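Local coordinates for protein DNA polymerase sliding clamp 2 (Sulfolobus tokodaii, PDB 3AIZ) that forms part of a ring-shaped sliding clamp that encircles DNA and tethers the DNA polymerase and other DNA-processing proteins to it during replication, at residues A9-S14 with T234-Q239; R38-T41 with L46-I49; T101-D104 with T109-N112. One frame throughout, in Å; residues are numbered along the deposited sequence.

Interaction 1: residues A9-S14 with T234-Q239; sequences AKDFYS and TDSGGQ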
# COMPACT_ATOMS: atom_id res chain seq x y z
N ALA A 9 -17.25 13.36 19.86
CA ALA A 9 -17.71 12.62 18.69
C ALA A 9 -17.21 11.18 18.73
O ALA A 9 -17.94 10.25 18.41
CB ALA A 9 -17.24 13.31 17.42
N LYS A 10 -15.95 11.01 19.14
CA LYS A 10 -15.34 9.69 19.19
C LYS A 10 -16.10 8.76 20.14
O LYS A 10 -16.47 7.65 19.76
CB LYS A 10 -13.87 9.79 19.62
CG LYS A 10 -13.07 8.52 19.37
CD LYS A 10 -11.66 8.63 19.94
CE LYS A 10 -11.67 8.57 21.46
NZ LYS A 10 -12.18 7.27 21.97
N ASP A 11 -16.32 9.22 21.37
CA ASP A 11 -17.04 8.43 22.36
C ASP A 11 -18.45 8.08 21.91
O ASP A 11 -18.91 6.95 22.09
CB ASP A 11 -17.07 9.16 23.71
CG ASP A 11 -15.71 9.20 24.38
OD1 ASP A 11 -14.84 8.38 24.01
OD2 ASP A 11 -15.50 10.05 25.27
N PHE A 12 -19.13 9.05 21.31
CA PHE A 12 -20.46 8.84 20.75
C PHE A 12 -20.43 7.68 19.75
O PHE A 12 -21.32 6.83 19.75
CB PHE A 12 -20.95 10.11 20.06
CG PHE A 12 -22.44 10.20 19.92
CD1 PHE A 12 -23.12 11.33 20.35
CD2 PHE A 12 -23.17 9.16 19.37
CE1 PHE A 12 -24.50 11.42 20.23
CE2 PHE A 12 -24.55 9.24 19.25
CZ PHE A 12 -25.21 10.38 19.68
N TYR A 13 -19.41 7.66 18.90
CA TYR A 13 -19.27 6.62 17.89
C TYR A 13 -18.99 5.25 18.50
O TYR A 13 -19.51 4.24 18.03
CB TYR A 13 -18.16 6.99 16.89
CG TYR A 13 -17.89 5.92 15.86
CD1 TYR A 13 -16.85 5.01 16.03
CD2 TYR A 13 -18.66 5.82 14.71
CE1 TYR A 13 -16.60 4.03 15.08
CE2 TYR A 13 -18.42 4.84 13.76
CZ TYR A 13 -17.38 3.95 13.95
OH TYR A 13 -17.13 2.98 13.01
N SER A 14 -18.18 5.22 19.55
CA SER A 14 -17.87 3.97 20.23
C SER A 14 -19.13 3.34 20.81
O SER A 14 -19.33 2.13 20.72
CB SER A 14 -16.83 4.19 21.34
OG SER A 14 -15.53 4.37 20.80
N THR A 234 -18.01 6.19 29.39
CA THR A 234 -16.95 6.83 28.62
C THR A 234 -16.44 8.03 29.40
O THR A 234 -17.06 8.46 30.37
CB THR A 234 -17.45 7.29 27.24
OG1 THR A 234 -18.46 8.29 27.39
CG2 THR A 234 -18.03 6.11 26.47
N ASP A 235 -15.30 8.57 28.98
CA ASP A 235 -14.69 9.69 29.69
C ASP A 235 -15.45 11.00 29.46
O ASP A 235 -15.09 12.04 30.02
CB ASP A 235 -13.22 9.86 29.29
CG ASP A 235 -12.35 8.73 29.80
OD1 ASP A 235 -12.81 7.96 30.67
OD2 ASP A 235 -11.19 8.61 29.34
N SER A 236 -16.49 10.95 28.65
CA SER A 236 -17.26 12.15 28.33
C SER A 236 -18.71 12.06 28.81
O SER A 236 -19.51 12.98 28.58
CB SER A 236 -17.21 12.44 26.83
OG SER A 236 -17.57 11.30 26.07
N GLY A 237 -19.05 10.97 29.48
CA GLY A 237 -20.38 10.81 30.06
C GLY A 237 -21.21 9.73 29.39
O GLY A 237 -21.90 8.96 30.06
N GLY A 238 -21.16 9.68 28.06
CA GLY A 238 -21.88 8.68 27.30
C GLY A 238 -21.73 7.30 27.91
O GLY A 238 -20.63 6.90 28.30
N GLN A 239 -22.83 6.57 27.98
CA GLN A 239 -22.85 5.32 28.73
C GLN A 239 -23.55 4.19 27.99
O GLN A 239 -24.64 4.37 27.43
CB GLN A 239 -23.52 5.56 30.09
CG GLN A 239 -23.50 4.37 31.02
CD GLN A 239 -24.01 4.72 32.41
OE1 GLN A 239 -24.35 5.87 32.68
NE2 GLN A 239 -24.05 3.73 33.29
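The carboxylate of Asp11, in helix 9-16, lies against the turn that follows strand 226-233, passing Thr234 on its way to Ser236. Its OD2 accepts a hydrogen bond from Ser236 OG at 2.5 Å, through the lone pair that faces away from OD1. Alongside it, Asp11 CG sits 3.9 Å from Thr234 CB, the two side chains sliding past one another in opposite directions. The turn is of type I, from Thr234 to Gly237, and the positive phi of Gly237 (112°) suits a residue without a side chain. Ser236 OG stands between its own backbone N and carbonyl carbon (chi1 52°), a setting that turns the hydroxyl to the helix. Tyr6 OH is a second partner of this hydroxyl and also binds Gly238 N, so the residues just ahead of the helix and the turn are tied together. At the base of the turn, Gly238 O takes two donors, Thr234 N at 2.9 Å and Thr234 OG1 at 2.7 Å, the latter in the carbonyl plane on a lone pair. Lys10 NZ forms a salt bridge with Asp11 OD1 at 3.5 Å. The contact thus joins the first helix of the N-terminal half of the clamp subunit to the loop between strands 226-233 and 239-244 of the C-terminal half. Each carboxylate oxygen has its own partner, a hydroxyl for OD2 and an ammonium group for OD1, which would tend to favour the charged form of Asp11 at this partly exposed position.

Interaction 2: residues R38-T41 with L46-I49; sequences RYLT and LMVI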
# COMPACT_ATOMS: atom_id res chain seq x y z
N ARG A 38 -32.95 2.44 23.53
CA ARG A 38 -32.95 1.09 24.10
C ARG A 38 -33.77 0.13 23.26
O ARG A 38 -34.92 0.40 22.91
CB ARG A 38 -33.45 1.11 25.55
CG ARG A 38 -34.96 1.30 25.70
CD ARG A 38 -35.65 -0.02 26.01
NE ARG A 38 -37.09 0.15 26.24
CZ ARG A 38 -37.90 -0.82 26.63
NH1 ARG A 38 -37.43 -2.04 26.85
NH2 ARG A 38 -39.19 -0.57 26.82
N TYR A 39 -33.17 -1.01 22.93
CA TYR A 39 -33.88 -2.06 22.21
C TYR A 39 -33.56 -3.41 22.83
O TYR A 39 -32.54 -3.59 23.50
CB TYR A 39 -33.51 -2.06 20.73
CG TYR A 39 -32.07 -2.40 20.45
CD1 TYR A 39 -31.08 -1.44 20.59
CD2 TYR A 39 -31.70 -3.67 20.05
CE1 TYR A 39 -29.75 -1.74 20.33
CE2 TYR A 39 -30.38 -3.99 19.80
CZ TYR A 39 -29.41 -3.02 19.94
OH TYR A 39 -28.09 -3.32 19.69
N LEU A 40 -34.45 -4.37 22.60
CA LEU A 40 -34.32 -5.70 23.17
C LEU A 40 -34.25 -6.71 22.04
O LEU A 40 -35.15 -6.79 21.21
CB LEU A 40 -35.53 -5.98 24.07
CG LEU A 40 -35.58 -7.27 24.88
CD1 LEU A 40 -34.34 -7.41 25.74
CD2 LEU A 40 -36.84 -7.27 25.74
N THR A 41 -33.17 -7.48 22.00
CA THR A 41 -33.00 -8.49 20.96
C THR A 41 -34.24 -9.37 20.85
O THR A 41 -34.98 -9.54 21.81
CB THR A 41 -31.76 -9.38 21.21
OG1 THR A 41 -31.89 -10.02 22.49
CG2 THR A 41 -30.49 -8.54 21.20
N LEU A 46 -31.17 -10.26 25.76
CA LEU A 46 -30.25 -9.15 25.93
C LEU A 46 -30.92 -7.81 25.65
O LEU A 46 -31.51 -7.61 24.58
CB LEU A 46 -29.04 -9.31 25.02
CG LEU A 46 -28.03 -8.16 25.02
CD1 LEU A 46 -27.33 -8.06 26.37
CD2 LEU A 46 -27.02 -8.34 23.91
N MET A 47 -30.83 -6.89 26.61
CA MET A 47 -31.33 -5.54 26.42
C MET A 47 -30.18 -4.56 26.28
O MET A 47 -29.41 -4.36 27.22
CB MET A 47 -32.23 -5.12 27.58
CG MET A 47 -32.63 -3.65 27.53
SD MET A 47 -33.79 -3.20 28.84
CE MET A 47 -35.18 -4.26 28.43
N VAL A 48 -30.06 -3.94 25.11
CA VAL A 48 -29.01 -2.96 24.88
C VAL A 48 -29.52 -1.55 25.14
O VAL A 48 -30.54 -1.14 24.59
CB VAL A 48 -28.45 -3.05 23.45
CG1 VAL A 48 -27.30 -2.08 23.27
CG2 VAL A 48 -28.00 -4.47 23.14
N ILE A 49 -28.80 -0.82 25.98
CA ILE A 49 -29.18 0.55 26.31
C ILE A 49 -28.05 1.53 26.02
O ILE A 49 -26.91 1.33 26.44
CB ILE A 49 -29.59 0.70 27.78
CG1 ILE A 49 -30.85 -0.12 28.07
CG2 ILE A 49 -29.82 2.15 28.13
CD1 ILE A 49 -31.30 -0.04 29.51
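Val48 packs under the ring of Tyr39, its CB 4.0 Å from the ring centroid and 29° off the normal, a CH-pi contact over one face. The ring reaches the valine because Tyr39 CG lies between the backbone N and the carbonyl carbon (chi1 65°), and the two side chains run side by side in the same direction. The phenol is held at its far end by Leu20 O, while Leu19 touches both Tyr39 and Val48. The backbones of strands 34-40 and 46-53 pair antiparallel, with Val48 N to Tyr39 O at 3.0 Å and Tyr39 N to Val48 O at 3.1 Å. Toward the hairpin loop, Thr41 N donates to Leu46 O at 3.1 Å; Thr41 OG1 weakly accepts from Leu46 N and is also hydrogen-bonded to Asp43 OD1. On its other edge strand 46-53 pairs with strand 239-244, Met47 with Trp243 and Ile49 with Ile241.

Arg38, Leu40, Met47 and Ile49 share the opposite face, where Met47 and Ile49 are buried but the Arg38 and Leu40 side is looser. Leu40 CD1 meets Met47 CB at 3.6 Å, and Met47 CE comes to the edge of the Arg38 guanidinium, 3.5 Å from NH1. Arg38 makes a long, weak ion pair with Asp123 and a weak hydrogen bond to Gln124 O. Close Tyr39-Val48 packing, its phenol satisfied by a backbone carbonyl, thus contrasts with a partly exposed, probably charged guanidinium against a thioether methyl.

Interaction 3: residues T101-D104 with T109-N112; sequences TVRD and TRSN. With SO4 (sulfate ion), chain E.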
# COMPACT_ATOMS: atom_id res chain seq x y z
N THR A 101 -24.19 17.44 13.58
CA THR A 101 -23.01 18.20 13.20
C THR A 101 -21.80 17.83 14.06
O THR A 101 -21.89 17.77 15.28
CB THR A 101 -23.24 19.72 13.31
OG1 THR A 101 -24.35 20.10 12.49
CG2 THR A 101 -22.00 20.48 12.88
N VAL A 102 -20.68 17.57 13.40
CA VAL A 102 -19.43 17.30 14.10
C VAL A 102 -18.48 18.48 13.93
O VAL A 102 -18.16 18.87 12.80
CB VAL A 102 -18.75 16.02 13.59
CG1 VAL A 102 -17.37 15.86 14.21
CG2 VAL A 102 -19.62 14.81 13.89
N ARG A 103 -18.03 19.04 15.04
CA ARG A 103 -17.19 20.24 15.02
C ARG A 103 -15.81 19.96 15.61
O ARG A 103 -15.70 19.46 16.73
CB ARG A 103 -17.87 21.36 15.79
CG ARG A 103 -19.35 21.50 15.47
CD ARG A 103 -20.05 22.43 16.44
NE ARG A 103 -21.50 22.42 16.24
CZ ARG A 103 -22.14 23.17 15.35
NH1 ARG A 103 -21.46 24.01 14.59
NH2 ARG A 103 -23.45 23.09 15.24
N ASP A 104 -14.77 20.30 14.86
CA ASP A 104 -13.41 20.11 15.33
C ASP A 104 -12.61 21.41 15.26
O ASP A 104 -11.99 21.71 14.24
CB ASP A 104 -12.71 19.02 14.52
CG ASP A 104 -11.31 18.74 15.02
OD1 ASP A 104 -11.04 18.99 16.21
OD2 ASP A 104 -10.47 18.27 14.22
N THR A 109 -12.38 22.58 11.14
CA THR A 109 -13.30 21.94 10.20
C THR A 109 -14.61 21.55 10.87
O THR A 109 -14.71 21.53 12.10
CB THR A 109 -12.68 20.69 9.58
OG1 THR A 109 -12.40 19.72 10.60
CG2 THR A 109 -11.39 21.03 8.85
N ARG A 110 -15.61 21.25 10.05
CA ARG A 110 -16.90 20.79 10.53
C ARG A 110 -17.50 19.85 9.50
O ARG A 110 -17.04 19.78 8.37
CB ARG A 110 -17.85 21.96 10.77
CG ARG A 110 -17.35 23.00 11.75
CD ARG A 110 -18.48 23.88 12.22
NE ARG A 110 -19.13 24.57 11.12
CZ ARG A 110 -18.88 25.83 10.77
NH1 ARG A 110 -17.98 26.54 11.45
NH2 ARG A 110 -19.52 26.38 9.75
N SER A 111 -18.55 19.14 9.90
CA SER A 111 -19.29 18.28 9.00
C SER A 111 -20.69 18.09 9.53
O SER A 111 -20.91 18.04 10.74
CB SER A 111 -18.59 16.92 8.84
OG SER A 111 -17.34 17.06 8.19
N ASN A 112 -21.66 17.99 8.63
CA ASN A 112 -23.04 17.76 9.04
C ASN A 112 -23.76 16.78 8.13
O ASN A 112 -23.24 16.38 7.09
CB ASN A 112 -23.81 19.08 9.13
CG ASN A 112 -23.96 19.77 7.78
OD1 ASN A 112 -23.85 19.15 6.73
ND2 ASN A 112 -24.21 21.08 7.81
S SO4 E . -24.44 25.42 12.32
O1 SO4 E . -25.02 25.64 11.00
O2 SO4 E . -24.79 24.08 12.79
O3 SO4 E . -22.99 25.55 12.24
O4 SO4 E . -24.97 26.41 13.26
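The beta hairpin of strands 97-104 and 109-120 forms part of a subunit interface and, on one face, binds a sulfate ion, probably from the crystallisation liquor. Arg103 grips this anion with two bonds: NH2 gives one to O2 at 3.0 Å, NH1 a nearly straight one (171°) to O3 at 3.2 Å, and the sulfur lies in the guanidinium plane at its edge. Thr101 CG2 rests over a face of the same group, 3.7 Å above its centre, and Thr90 OG1 is also hydrogen-bonded to NH2. Sulfate O3 lies over one face of the Arg110 guanidinium, 4.1 Å from NE; the two guanidinium planes are 43° apart, and Arg110 CD comes within 3.8 Å of Arg103 NH1.

Antiparallel pairing holds the strands in register, as expected for a hairpin of the PCNA fold. Val102 N reaches Ser111 O at 2.7 Å, and Asp104 N reaches Thr109 O at 3.0 Å. Between these hydrogen-bonded pairs stands the non-hydrogen-bonded pair Arg103 and Arg110; Arg110 CA makes a C-H...O contact with Val102 O. Strand 109-120 continues the sheet into DNA polymerase sliding clamp C, where Arg110, Ser111 and Asn112 pair with an antiparallel strand. Asn112 OD1 is hydrogen-bonded to Ser173 of that chain and Ser111 OG to Ser174 of the same chain. On the face of Val102 and Ser111, Val102 packs on Ile78 and Leu79 of helix 72-80.

Interaction 1 bridges the N- and C-terminal halves of the chain, whereas interactions 2 and 3 are hairpins within the N-terminal half; the two hairpins both fall between the segments of interaction 1 along the sequence. Interaction 3 touches interaction 1 through Ala9 CB and Val102 CG1, 4.1 Å apart, so the helix carrying Asp11 also packs against the hairpin that meets the partner subunit. Their centres are about 16 Å apart. Interaction 2 comes within about 4 Å of interaction 1 between nearest atoms, without touching, and strand 46-53 pairs with strand 239-244 just after the turn. The two hairpins are far apart, their centres about 30 Å from each other, and the sulfate belongs to interaction 3.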